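PDB 6SUD: reducing-end xylose-releasing exo-oligoxylanase Rex8A, which hydrolyses linear and branched xylooligosaccharides, releasing xylose from their reducing ends during the breakdown of xylan. Local coordinates for residues P235-S240 with Q294-D299; D304-T309 with P314-A319; G324-N329 with V345-N350; W349-R354 with C364-T369. The protein carries 1 engineered substitution. All coordinates share one frame; numbering follows the deposited sequence.

Contact 1 (P235-S240 with Q294-D299); sequences PVTGLS and QAFFSD
An ST turn at Thr237, in the loop that leads from helix 215-232 to helix 268-280, packs Thr237 and Leu239 against Phe296 and Phe297, late in helix 285-297. No hydrogen bond joins the two segments. The turn itself is closed by Leu239 N, which donates to Thr237 OG1 at 3.2 Å in a nearly straight bond. Thr237 OG1 sits between its own backbone N and carbonyl carbon (chi1 65°), where it can accept this bond and also hydrogen-bond to Ile310 O. Thr237 runs alongside Phe296, with its CB 3.9 Å from Phe296 CD1 and its O 3.6 Å from Phe296 CB. Leu239 divides its two methyls between the two rings. Its CD1 lies over one face of Phe296, nearer the rim than the middle, in a CH-pi contact 4.1 Å from the ring centroid. Its CD2 meets Phe297 CE2 at 3.7 Å. The two phenylalanines also touch: Phe296 CD2 stands over the centre of the Phe297 ring. Replacing Phe296 by an alanine would probably open a gap beside Leu239 CD1 and leave Thr237 CB without its aromatic neighbour. Beyond the contact, Tyr308 of strand 306-308 meets Phe296 edge-to-face. Phe297 packs against Leu325 and Asn329 of helix 322-331 and Phe344 of helix 341-349.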
# COMPACT_ATOMS: atom_id res chain seq x y z
N PRO A 235 -21.89 0.02 -4.32
CA PRO A 235 -22.51 -1.29 -4.11
C PRO A 235 -22.85 -2.09 -5.38
O PRO A 235 -23.11 -3.28 -5.25
CB PRO A 235 -23.81 -0.97 -3.35
CG PRO A 235 -23.71 0.47 -2.94
CD PRO A 235 -22.79 1.13 -3.95
N VAL A 236 -22.80 -1.44 -6.54
CA VAL A 236 -22.98 -2.10 -7.87
C VAL A 236 -21.60 -2.38 -8.50
O VAL A 236 -21.32 -3.53 -8.88
CB VAL A 236 -23.89 -1.29 -8.82
CG1 VAL A 236 -23.95 -1.89 -10.21
CG2 VAL A 236 -25.29 -1.14 -8.28
N THR A 237 -20.74 -1.36 -8.58
CA THR A 237 -19.50 -1.39 -9.40
C THR A 237 -18.30 -1.85 -8.57
O THR A 237 -17.34 -2.34 -9.16
CB THR A 237 -19.26 0.01 -9.97
OG1 THR A 237 -19.03 0.81 -8.81
CG2 THR A 237 -20.42 0.54 -10.79
N GLY A 238 -18.35 -1.67 -7.24
CA GLY A 238 -17.23 -1.93 -6.31
C GLY A 238 -16.19 -0.82 -6.34
O GLY A 238 -15.18 -0.96 -5.61
N LEU A 239 -16.40 0.23 -7.14
CA LEU A 239 -15.45 1.37 -7.27
C LEU A 239 -15.60 2.31 -6.07
O LEU A 239 -16.72 2.49 -5.57
CB LEU A 239 -15.73 2.17 -8.54
CG LEU A 239 -15.73 1.41 -9.85
CD1 LEU A 239 -16.11 2.34 -10.97
CD2 LEU A 239 -14.38 0.76 -10.14
N SER A 240 -14.51 3.00 -5.76
CA SER A 240 -14.39 3.91 -4.61
C SER A 240 -13.77 5.22 -5.08
O SER A 240 -13.07 5.27 -6.09
CB SER A 240 -13.57 3.29 -3.55
OG SER A 240 -12.32 2.87 -4.07
N GLN A 294 -14.11 -6.92 -10.13
CA GLN A 294 -13.62 -7.77 -11.26
C GLN A 294 -14.70 -7.85 -12.35
O GLN A 294 -14.35 -7.77 -13.51
CB GLN A 294 -13.20 -9.16 -10.78
CG GLN A 294 -11.81 -9.16 -10.17
CD GLN A 294 -11.30 -10.55 -9.90
OE1 GLN A 294 -12.05 -11.53 -9.89
NE2 GLN A 294 -10.00 -10.65 -9.69
N ALA A 295 -15.96 -8.04 -11.97
CA ALA A 295 -17.10 -8.01 -12.91
C ALA A 295 -17.09 -6.67 -13.66
O ALA A 295 -17.28 -6.69 -14.90
CB ALA A 295 -18.39 -8.24 -12.16
N PHE A 296 -16.88 -5.54 -12.96
CA PHE A 296 -16.90 -4.19 -13.58
C PHE A 296 -15.86 -4.13 -14.71
O PHE A 296 -16.20 -3.59 -15.76
CB PHE A 296 -16.68 -3.05 -12.59
CG PHE A 296 -16.78 -1.69 -13.25
CD1 PHE A 296 -18.01 -1.11 -13.53
CD2 PHE A 296 -15.63 -1.03 -13.64
CE1 PHE A 296 -18.07 0.12 -14.18
CE2 PHE A 296 -15.70 0.19 -14.32
CZ PHE A 296 -16.92 0.77 -14.56
N PHE A 297 -14.68 -4.70 -14.52
CA PHE A 297 -13.55 -4.58 -15.49
C PHE A 297 -13.43 -5.82 -16.38
O PHE A 297 -12.48 -5.87 -17.18
CB PHE A 297 -12.24 -4.28 -14.76
CG PHE A 297 -12.20 -2.86 -14.27
CD1 PHE A 297 -12.15 -1.80 -15.17
CD2 PHE A 297 -12.29 -2.57 -12.92
CE1 PHE A 297 -12.14 -0.49 -14.73
CE2 PHE A 297 -12.29 -1.26 -12.48
CZ PHE A 297 -12.23 -0.22 -13.38
N SER A 298 -14.35 -6.78 -16.28
CA SER A 298 -14.21 -8.10 -16.95
C SER A 298 -14.09 -7.94 -18.47
O SER A 298 -13.24 -8.64 -19.06
CB SER A 298 -15.31 -9.04 -16.57
OG SER A 298 -16.57 -8.51 -16.94
N ASP A 299 -14.89 -7.05 -19.07
CA ASP A 299 -14.98 -6.88 -20.55
C ASP A 299 -14.32 -5.59 -21.01
O ASP A 299 -14.67 -5.12 -22.13
CB ASP A 299 -16.43 -6.82 -21.02
CG ASP A 299 -17.12 -8.17 -21.05
OD1 ASP A 299 -16.40 -9.18 -21.15
OD2 ASP A 299 -18.36 -8.19 -21.00

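Contact 2 (D304-T309 with P314-A319); sequences DYRRYT and PFNEPA
Arg307 lies across one face of the Phe315 ring and holds Glu317 with its far end. Its CD stands over the ring centre in a CH-pi contact, 3.6 Å from the centroid. The guanidinium plane is turned 69° from that ring. CG starts anti to the backbone N (chi1 -176°) and the chain bends only at chi3, which carries the aliphatic part over Phe315 before the charge reaches the acid. The grip on Glu317 is side-on, one nitrogen to each oxygen. Arg307 NE reaches Glu317 OE1 at 2.8 Å from above the carboxylate plane, and Arg307 NH2 meets Glu317 OE2 at 3.0 Å on its syn side. Tyr263 adds a cation-pi contact to this arginine. The backbones form an antiparallel beta hairpin with a bulge. Tyr308 with Pro314 and Arg306 with Pro318 are non-hydrogen-bonded pairs, with a register shift of two. Between them, Phe315 N donates to Arg307 O at 2.9 Å and Arg307 N donates to Glu317 O at 3.2 Å. Arg306 spans the bulge. Its NH1 bonds to Phe315 O at 3.1 Å, in the carbonyl plane on a lone pair, while NE and NH2 both grip Asp304 OD1. A leucine in place of Arg306 would probably cost Asp304 OD1 this salt bridge and Phe315 O this donor. Further on, the Tyr308 ring crosses Pro314 obliquely, with Tyr308 CE1 3.9 Å from Pro314 CB.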
# COMPACT_ATOMS: atom_id res chain seq x y z
N ASP A 304 -7.89 0.48 -22.64
CA ASP A 304 -9.12 1.29 -22.68
C ASP A 304 -9.49 1.81 -21.28
O ASP A 304 -10.47 2.56 -21.20
CB ASP A 304 -10.28 0.44 -23.19
CG ASP A 304 -11.45 1.26 -23.69
OD1 ASP A 304 -11.24 2.43 -24.10
OD2 ASP A 304 -12.55 0.70 -23.71
N TYR A 305 -8.79 1.40 -20.22
CA TYR A 305 -9.10 1.86 -18.85
C TYR A 305 -9.15 3.39 -18.84
O TYR A 305 -8.23 4.04 -19.36
CB TYR A 305 -8.05 1.35 -17.86
CG TYR A 305 -8.12 -0.10 -17.45
CD1 TYR A 305 -9.25 -0.88 -17.65
CD2 TYR A 305 -7.04 -0.68 -16.81
CE1 TYR A 305 -9.31 -2.20 -17.23
CE2 TYR A 305 -7.08 -1.99 -16.36
CZ TYR A 305 -8.23 -2.75 -16.56
OH TYR A 305 -8.26 -4.04 -16.14
N ARG A 306 -10.19 3.96 -18.24
CA ARG A 306 -10.38 5.43 -18.14
C ARG A 306 -10.39 5.83 -16.66
O ARG A 306 -10.25 4.96 -15.79
CB ARG A 306 -11.72 5.84 -18.77
CG ARG A 306 -12.01 5.20 -20.12
CD ARG A 306 -11.06 5.66 -21.18
NE ARG A 306 -11.47 5.14 -22.48
CZ ARG A 306 -12.36 5.72 -23.29
NH1 ARG A 306 -12.93 6.87 -22.97
NH2 ARG A 306 -12.66 5.14 -24.44
N ARG A 307 -10.55 7.12 -16.41
CA ARG A 307 -11.11 7.60 -15.12
C ARG A 307 -12.59 7.24 -15.14
O ARG A 307 -13.18 7.30 -16.22
CB ARG A 307 -10.92 9.11 -14.96
CG ARG A 307 -11.37 9.66 -13.62
CD ARG A 307 -11.37 11.19 -13.63
NE ARG A 307 -10.05 11.74 -13.89
CZ ARG A 307 -9.12 12.03 -12.97
NH1 ARG A 307 -9.35 11.82 -11.68
NH2 ARG A 307 -7.95 12.52 -13.34
N TYR A 308 -13.18 6.88 -14.01
CA TYR A 308 -14.62 6.52 -13.93
C TYR A 308 -15.26 7.24 -12.76
O TYR A 308 -14.59 7.45 -11.77
CB TYR A 308 -14.83 5.01 -13.76
CG TYR A 308 -14.25 4.15 -14.86
CD1 TYR A 308 -14.99 3.82 -15.99
CD2 TYR A 308 -12.96 3.66 -14.77
CE1 TYR A 308 -14.44 3.04 -17.00
CE2 TYR A 308 -12.41 2.87 -15.76
CZ TYR A 308 -13.16 2.54 -16.88
OH TYR A 308 -12.59 1.80 -17.87
N THR A 309 -16.54 7.60 -12.87
CA THR A 309 -17.32 8.01 -11.68
C THR A 309 -17.52 6.73 -10.88
O THR A 309 -17.35 5.64 -11.46
CB THR A 309 -18.64 8.69 -12.05
OG1 THR A 309 -19.47 7.68 -12.63
CG2 THR A 309 -18.46 9.89 -12.95
N PRO A 314 -17.75 6.29 -17.64
CA PRO A 314 -16.38 6.53 -18.08
C PRO A 314 -16.19 8.00 -18.48
O PRO A 314 -17.09 8.58 -19.09
CB PRO A 314 -16.19 5.62 -19.32
CG PRO A 314 -17.61 5.31 -19.80
CD PRO A 314 -18.56 5.62 -18.67
N PHE A 315 -15.05 8.58 -18.10
CA PHE A 315 -14.54 9.86 -18.66
C PHE A 315 -13.87 9.54 -20.00
O PHE A 315 -13.56 8.38 -20.28
CB PHE A 315 -13.52 10.53 -17.74
CG PHE A 315 -14.08 11.10 -16.47
CD1 PHE A 315 -14.57 10.26 -15.48
CD2 PHE A 315 -14.07 12.46 -16.24
CE1 PHE A 315 -15.07 10.79 -14.30
CE2 PHE A 315 -14.56 12.99 -15.06
CZ PHE A 315 -15.07 12.15 -14.09
N ASN A 316 -13.63 10.57 -20.81
CA ASN A 316 -12.87 10.40 -22.08
C ASN A 316 -11.40 10.14 -21.72
O ASN A 316 -10.72 9.34 -22.40
CB ASN A 316 -13.11 11.59 -23.00
CG ASN A 316 -14.54 11.61 -23.49
OD1 ASN A 316 -15.03 10.60 -24.01
ND2 ASN A 316 -15.23 12.72 -23.29
N GLU A 317 -10.95 10.75 -20.63
CA GLU A 317 -9.56 10.70 -20.10
C GLU A 317 -9.16 9.26 -19.80
O GLU A 317 -9.90 8.52 -19.16
CB GLU A 317 -9.52 11.58 -18.86
CG GLU A 317 -8.18 11.62 -18.16
CD GLU A 317 -8.22 12.39 -16.86
OE1 GLU A 317 -9.33 12.78 -16.44
OE2 GLU A 317 -7.16 12.58 -16.26
N PRO A 318 -7.95 8.81 -20.23
CA PRO A 318 -7.45 7.48 -19.92
C PRO A 318 -6.95 7.38 -18.48
O PRO A 318 -6.61 8.40 -17.92
CB PRO A 318 -6.26 7.33 -20.87
CG PRO A 318 -5.72 8.73 -20.94
CD PRO A 318 -6.96 9.60 -20.99
N ALA A 319 -6.88 6.17 -17.92
CA ALA A 319 -6.13 5.92 -16.67
C ALA A 319 -4.67 6.33 -16.93
O ALA A 319 -4.13 5.97 -17.99
CB ALA A 319 -6.24 4.48 -16.27

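Contact 3 (G324-N329 with V345-N350); sequences GLLATN and VKRFWN
Ala327 and Phe348 mark the nearest backbone approach of two helices that follow each other in the chain, with their CA atoms 6.5 Å apart. The short axes of 324-329 and 345-349 come within 9.5 Å. Their directions are 140° apart, so they run roughly antiparallel but well splayed. No hydrogen bond crosses between the segments, and the interface is made by side chains. Leu326 and Arg347 cross at about a right angle. Both methyls of Leu326 press on the arginine: Leu326 CD1 is 3.7 Å from Arg347 CG, and Leu326 CD2 is equally near Arg347 NH1. Arg347 CG serves as the apolar partner, while a bend at the second torsion (chi2 68°) brings NH1 to Leu326 CD2 instead of letting the chain run straight out. One residue on in each helix, Ala327 CB touches Phe348 CE1 at 3.8 Å. The small alanine lets the ring come close to the helix backbone, with Phe348 CD1 4.0 Å from Ala327 CA. Phe348 goes on to pack against Thr369, Met370 and Leu373 of helix 359-373, and Ala327 O accepts a hydrogen bond from Thr369 OG1. Three successive helices thus share this buried layer. Such neighbouring, roughly antiparallel helices joined by loops are characteristic of the (alpha/alpha)6 barrel of glycoside hydrolase family 8.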
# COMPACT_ATOMS: atom_id res chain seq x y z
N GLY A 324 -1.09 -0.61 -13.24
CA GLY A 324 -1.42 -0.54 -11.80
C GLY A 324 -2.85 -0.99 -11.52
O GLY A 324 -3.07 -1.85 -10.63
N LEU A 325 -3.80 -0.47 -12.29
CA LEU A 325 -5.22 -0.86 -12.17
C LEU A 325 -5.37 -2.36 -12.46
O LEU A 325 -6.00 -3.06 -11.65
CB LEU A 325 -6.07 -0.02 -13.12
CG LEU A 325 -7.55 -0.39 -13.16
CD1 LEU A 325 -8.12 -0.64 -11.78
CD2 LEU A 325 -8.33 0.69 -13.87
N LEU A 326 -4.81 -2.87 -13.57
CA LEU A 326 -4.88 -4.33 -13.88
C LEU A 326 -4.32 -5.12 -12.69
O LEU A 326 -4.95 -6.11 -12.30
CB LEU A 326 -4.10 -4.67 -15.15
CG LEU A 326 -3.95 -6.17 -15.39
CD1 LEU A 326 -5.33 -6.81 -15.60
CD2 LEU A 326 -3.03 -6.46 -16.55
N ALA A 327 -3.19 -4.70 -12.12
CA ALA A 327 -2.53 -5.38 -10.99
C ALA A 327 -3.49 -5.47 -9.79
O ALA A 327 -3.60 -6.57 -9.24
CB ALA A 327 -1.25 -4.66 -10.64
N THR A 328 -4.15 -4.38 -9.40
CA THR A 328 -5.03 -4.36 -8.20
C THR A 328 -6.25 -5.24 -8.48
O THR A 328 -6.69 -5.96 -7.57
CB THR A 328 -5.39 -2.94 -7.76
OG1 THR A 328 -6.15 -2.24 -8.75
CG2 THR A 328 -4.14 -2.14 -7.44
N ASN A 329 -6.76 -5.19 -9.71
CA ASN A 329 -7.92 -6.01 -10.15
C ASN A 329 -7.55 -7.50 -10.06
O ASN A 329 -8.40 -8.29 -9.65
CB ASN A 329 -8.37 -5.66 -11.57
CG ASN A 329 -9.06 -4.31 -11.67
OD1 ASN A 329 -9.61 -3.80 -10.68
ND2 ASN A 329 -9.07 -3.73 -12.86
N VAL A 345 -5.96 -13.37 -13.17
CA VAL A 345 -4.67 -13.98 -12.74
C VAL A 345 -3.85 -14.26 -14.00
O VAL A 345 -2.64 -13.94 -14.01
CB VAL A 345 -4.89 -15.28 -11.93
CG1 VAL A 345 -3.60 -16.04 -11.70
CG2 VAL A 345 -5.56 -15.01 -10.59
N LYS A 346 -4.48 -14.85 -15.01
CA LYS A 346 -3.80 -15.19 -16.29
C LYS A 346 -3.41 -13.90 -17.03
O LYS A 346 -2.28 -13.84 -17.55
CB LYS A 346 -4.70 -16.06 -17.17
CG LYS A 346 -4.13 -16.41 -18.53
CD LYS A 346 -5.08 -17.24 -19.38
CE LYS A 346 -4.47 -18.53 -19.87
NZ LYS A 346 -3.74 -18.35 -21.14
N ARG A 347 -4.31 -12.92 -17.08
CA ARG A 347 -4.06 -11.64 -17.79
C ARG A 347 -2.83 -10.98 -17.15
O ARG A 347 -1.99 -10.46 -17.88
CB ARG A 347 -5.29 -10.73 -17.72
CG ARG A 347 -5.08 -9.34 -18.31
CD ARG A 347 -4.89 -9.37 -19.80
NE ARG A 347 -5.12 -8.08 -20.44
CZ ARG A 347 -4.20 -7.12 -20.59
NH1 ARG A 347 -2.97 -7.27 -20.12
NH2 ARG A 347 -4.53 -5.99 -21.19
N PHE A 348 -2.75 -11.01 -15.82
CA PHE A 348 -1.65 -10.37 -15.07
C PHE A 348 -0.33 -11.08 -15.39
O PHE A 348 0.69 -10.40 -15.67
CB PHE A 348 -1.93 -10.37 -13.57
CG PHE A 348 -0.81 -9.74 -12.80
CD1 PHE A 348 -0.65 -8.36 -12.81
CD2 PHE A 348 0.13 -10.52 -12.15
CE1 PHE A 348 0.41 -7.77 -12.14
CE2 PHE A 348 1.19 -9.93 -11.49
CZ PHE A 348 1.32 -8.56 -11.47
N TRP A 349 -0.33 -12.41 -15.33
CA TRP A 349 0.85 -13.26 -15.61
C TRP A 349 1.44 -12.86 -16.97
O TRP A 349 2.68 -12.81 -17.10
CB TRP A 349 0.49 -14.76 -15.57
CG TRP A 349 1.64 -15.66 -15.90
CD1 TRP A 349 1.98 -16.11 -17.14
CD2 TRP A 349 2.63 -16.18 -14.99
NE1 TRP A 349 3.10 -16.91 -17.06
CE2 TRP A 349 3.51 -16.97 -15.76
CE3 TRP A 349 2.85 -16.08 -13.61
CZ2 TRP A 349 4.61 -17.63 -15.20
CZ3 TRP A 349 3.92 -16.74 -13.05
CH2 TRP A 349 4.79 -17.50 -13.84
N ASN A 350 0.58 -12.57 -17.94
CA ASN A 350 0.98 -12.32 -19.34
C ASN A 350 1.28 -10.83 -19.55
O ASN A 350 1.67 -10.47 -20.67
CB ASN A 350 -0.08 -12.89 -20.29
CG ASN A 350 -0.15 -14.40 -20.21
OD1 ASN A 350 -1.20 -14.97 -19.90
ND2 ASN A 350 0.97 -15.05 -20.43

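Contact 4 (W349-R354 with C364-T369); sequences WNTPLR and CLYFFT
Tyr366 OH is gripped from two directions. It donates to Thr351 O across the contact at 2.7 Å, and it accepts a hydrogen bond from NH1 of Arg31 of helix 25-41, whose NH2 also reaches Trp349 O and so ties the end of helix 341-349 to the tyrosine. The positive charge of that arginine would probably polarise the phenol and strengthen the bond to Thr351 O. The phenol approaches Thr351 O in the carbonyl plane, with a C=O...O angle of 151°. Thr351 O in turn lies at the edge of the tyrosine ring, near its plane. Tyr366 can span this distance because its CG stands anti to the backbone N (chi1 -174°), and the ring extends from helix 359-373 to the loop. Residues 350-354 begin the loop that connects helix 341-349 to helix 359-373 in the (alpha/alpha)6 barrel, and they fold back over the side of the helix the loop leads into. Leu353 covers one face of the ring and crosses it at about a right angle. Its CG is 4.0 Å from Tyr366 CE1. Leu353 CD2 lies only 3.3 Å from Tyr366 CD1, a tight fit for two carbons. Towards the other end of the segment, Thr351 OG1 bonds to Arg347 O, back on the preceding helix.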
# COMPACT_ATOMS: atom_id res chain seq x y z
N TRP A 349 -0.33 -12.41 -15.33
CA TRP A 349 0.85 -13.26 -15.61
C TRP A 349 1.44 -12.86 -16.97
O TRP A 349 2.68 -12.81 -17.10
CB TRP A 349 0.49 -14.76 -15.57
CG TRP A 349 1.64 -15.66 -15.90
CD1 TRP A 349 1.98 -16.11 -17.14
CD2 TRP A 349 2.63 -16.18 -14.99
NE1 TRP A 349 3.10 -16.91 -17.06
CE2 TRP A 349 3.51 -16.97 -15.76
CE3 TRP A 349 2.85 -16.08 -13.61
CZ2 TRP A 349 4.61 -17.63 -15.20
CZ3 TRP A 349 3.92 -16.74 -13.05
CH2 TRP A 349 4.79 -17.50 -13.84
N ASN A 350 0.58 -12.57 -17.94
CA ASN A 350 0.98 -12.32 -19.34
C ASN A 350 1.28 -10.83 -19.55
O ASN A 350 1.67 -10.47 -20.67
CB ASN A 350 -0.08 -12.89 -20.29
CG ASN A 350 -0.15 -14.40 -20.21
OD1 ASN A 350 -1.20 -14.97 -19.90
ND2 ASN A 350 0.97 -15.05 -20.43
N THR A 351 1.18 -10.01 -18.49
CA THR A 351 1.46 -8.55 -18.54
C THR A 351 2.88 -8.30 -18.01
O THR A 351 3.20 -8.76 -16.92
CB THR A 351 0.40 -7.76 -17.75
OG1 THR A 351 -0.88 -8.00 -18.35
CG2 THR A 351 0.68 -6.27 -17.71
N PRO A 352 3.76 -7.60 -18.77
CA PRO A 352 5.09 -7.25 -18.28
C PRO A 352 5.08 -5.96 -17.45
O PRO A 352 4.11 -5.21 -17.47
CB PRO A 352 5.87 -7.08 -19.59
CG PRO A 352 4.85 -6.47 -20.53
CD PRO A 352 3.53 -7.10 -20.14
N LEU A 353 6.17 -5.72 -16.73
CA LEU A 353 6.41 -4.44 -16.02
C LEU A 353 6.25 -3.29 -17.02
O LEU A 353 6.63 -3.43 -18.20
CB LEU A 353 7.82 -4.44 -15.44
CG LEU A 353 8.00 -5.26 -14.17
CD1 LEU A 353 9.48 -5.45 -13.88
CD2 LEU A 353 7.29 -4.60 -13.00
N ARG A 354 5.74 -2.16 -16.55
CA ARG A 354 5.71 -0.93 -17.37
C ARG A 354 7.13 -0.38 -17.51
O ARG A 354 7.94 -0.56 -16.57
CB ARG A 354 4.76 0.10 -16.76
CG ARG A 354 4.52 1.29 -17.67
CD ARG A 354 3.35 2.11 -17.20
NE ARG A 354 3.13 3.21 -18.12
CZ ARG A 354 2.26 4.19 -17.94
NH1 ARG A 354 1.50 4.23 -16.86
NH2 ARG A 354 2.14 5.14 -18.86
N CYS A 364 5.06 -0.51 -8.78
CA CYS A 364 4.88 -0.77 -7.32
C CYS A 364 3.68 -1.71 -7.13
O CYS A 364 3.84 -2.79 -6.50
CB CYS A 364 4.72 0.53 -6.53
SG CYS A 364 6.26 1.50 -6.43
N LEU A 365 2.52 -1.34 -7.69
CA LEU A 365 1.26 -2.12 -7.56
C LEU A 365 1.46 -3.50 -8.20
O LEU A 365 1.03 -4.50 -7.58
CB LEU A 365 0.11 -1.37 -8.23
CG LEU A 365 -0.63 -0.34 -7.37
CD1 LEU A 365 0.32 0.52 -6.56
CD2 LEU A 365 -1.53 0.52 -8.24
N TYR A 366 2.11 -3.55 -9.37
CA TYR A 366 2.49 -4.80 -10.08
C TYR A 366 3.24 -5.73 -9.12
O TYR A 366 2.84 -6.90 -8.94
CB TYR A 366 3.36 -4.49 -11.30
CG TYR A 366 3.72 -5.65 -12.21
CD1 TYR A 366 4.77 -6.51 -11.91
CD2 TYR A 366 3.03 -5.87 -13.39
CE1 TYR A 366 5.11 -7.56 -12.74
CE2 TYR A 366 3.37 -6.91 -14.24
CZ TYR A 366 4.41 -7.76 -13.92
OH TYR A 366 4.76 -8.78 -14.76
N PHE A 367 4.30 -5.24 -8.48
CA PHE A 367 5.14 -6.10 -7.62
C PHE A 367 4.34 -6.67 -6.45
O PHE A 367 4.48 -7.87 -6.13
CB PHE A 367 6.38 -5.37 -7.11
CG PHE A 367 7.31 -6.34 -6.43
CD1 PHE A 367 8.14 -7.15 -7.17
CD2 PHE A 367 7.27 -6.51 -5.06
CE1 PHE A 367 8.96 -8.09 -6.56
CE2 PHE A 367 8.12 -7.43 -4.45
CZ PHE A 367 8.95 -8.22 -5.20
N PHE A 368 3.51 -5.85 -5.80
CA PHE A 368 2.69 -6.31 -4.66
C PHE A 368 1.73 -7.40 -5.13
O PHE A 368 1.54 -8.39 -4.40
CB PHE A 368 1.95 -5.18 -3.98
CG PHE A 368 2.85 -4.23 -3.23
CD1 PHE A 368 3.72 -4.68 -2.25
CD2 PHE A 368 2.77 -2.87 -3.47
CE1 PHE A 368 4.52 -3.79 -1.54
CE2 PHE A 368 3.55 -1.98 -2.74
CZ PHE A 368 4.44 -2.45 -1.80
N THR A 369 1.20 -7.27 -6.35
CA THR A 369 0.33 -8.33 -6.93
C THR A 369 1.16 -9.59 -7.23
O THR A 369 0.64 -10.70 -7.02
CB THR A 369 -0.44 -7.84 -8.16
OG1 THR A 369 -1.25 -6.75 -7.75
CG2 THR A 369 -1.31 -8.93 -8.75

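In the fold
Contacts 1, 2 and 3 meet one another mainly through aromatic side chains, with one polar link. Phe297 CE1 of contact 1 lies 3.5 Å from Tyr308 CE2 of contact 2, and Tyr305 CD2 of contact 2 is 3.5 Å from Leu325 CD2 of contact 3. Gln294 NE2 of contact 1 probably bonds to Asn329 O of contact 3 at 2.8 Å. Contacts 3 and 4 share Trp349 and Asn350, and their centres are 7 Å apart. Contacts 1 and 4 do not touch. Contact 2 lies near the active site: the Arg307 side chain is about 9 Å from that of Asp265, the inferred proton acceptor, and from a bound xylose. The Tyr366 side chain of contact 4 is about 13 Å from a bound xylose.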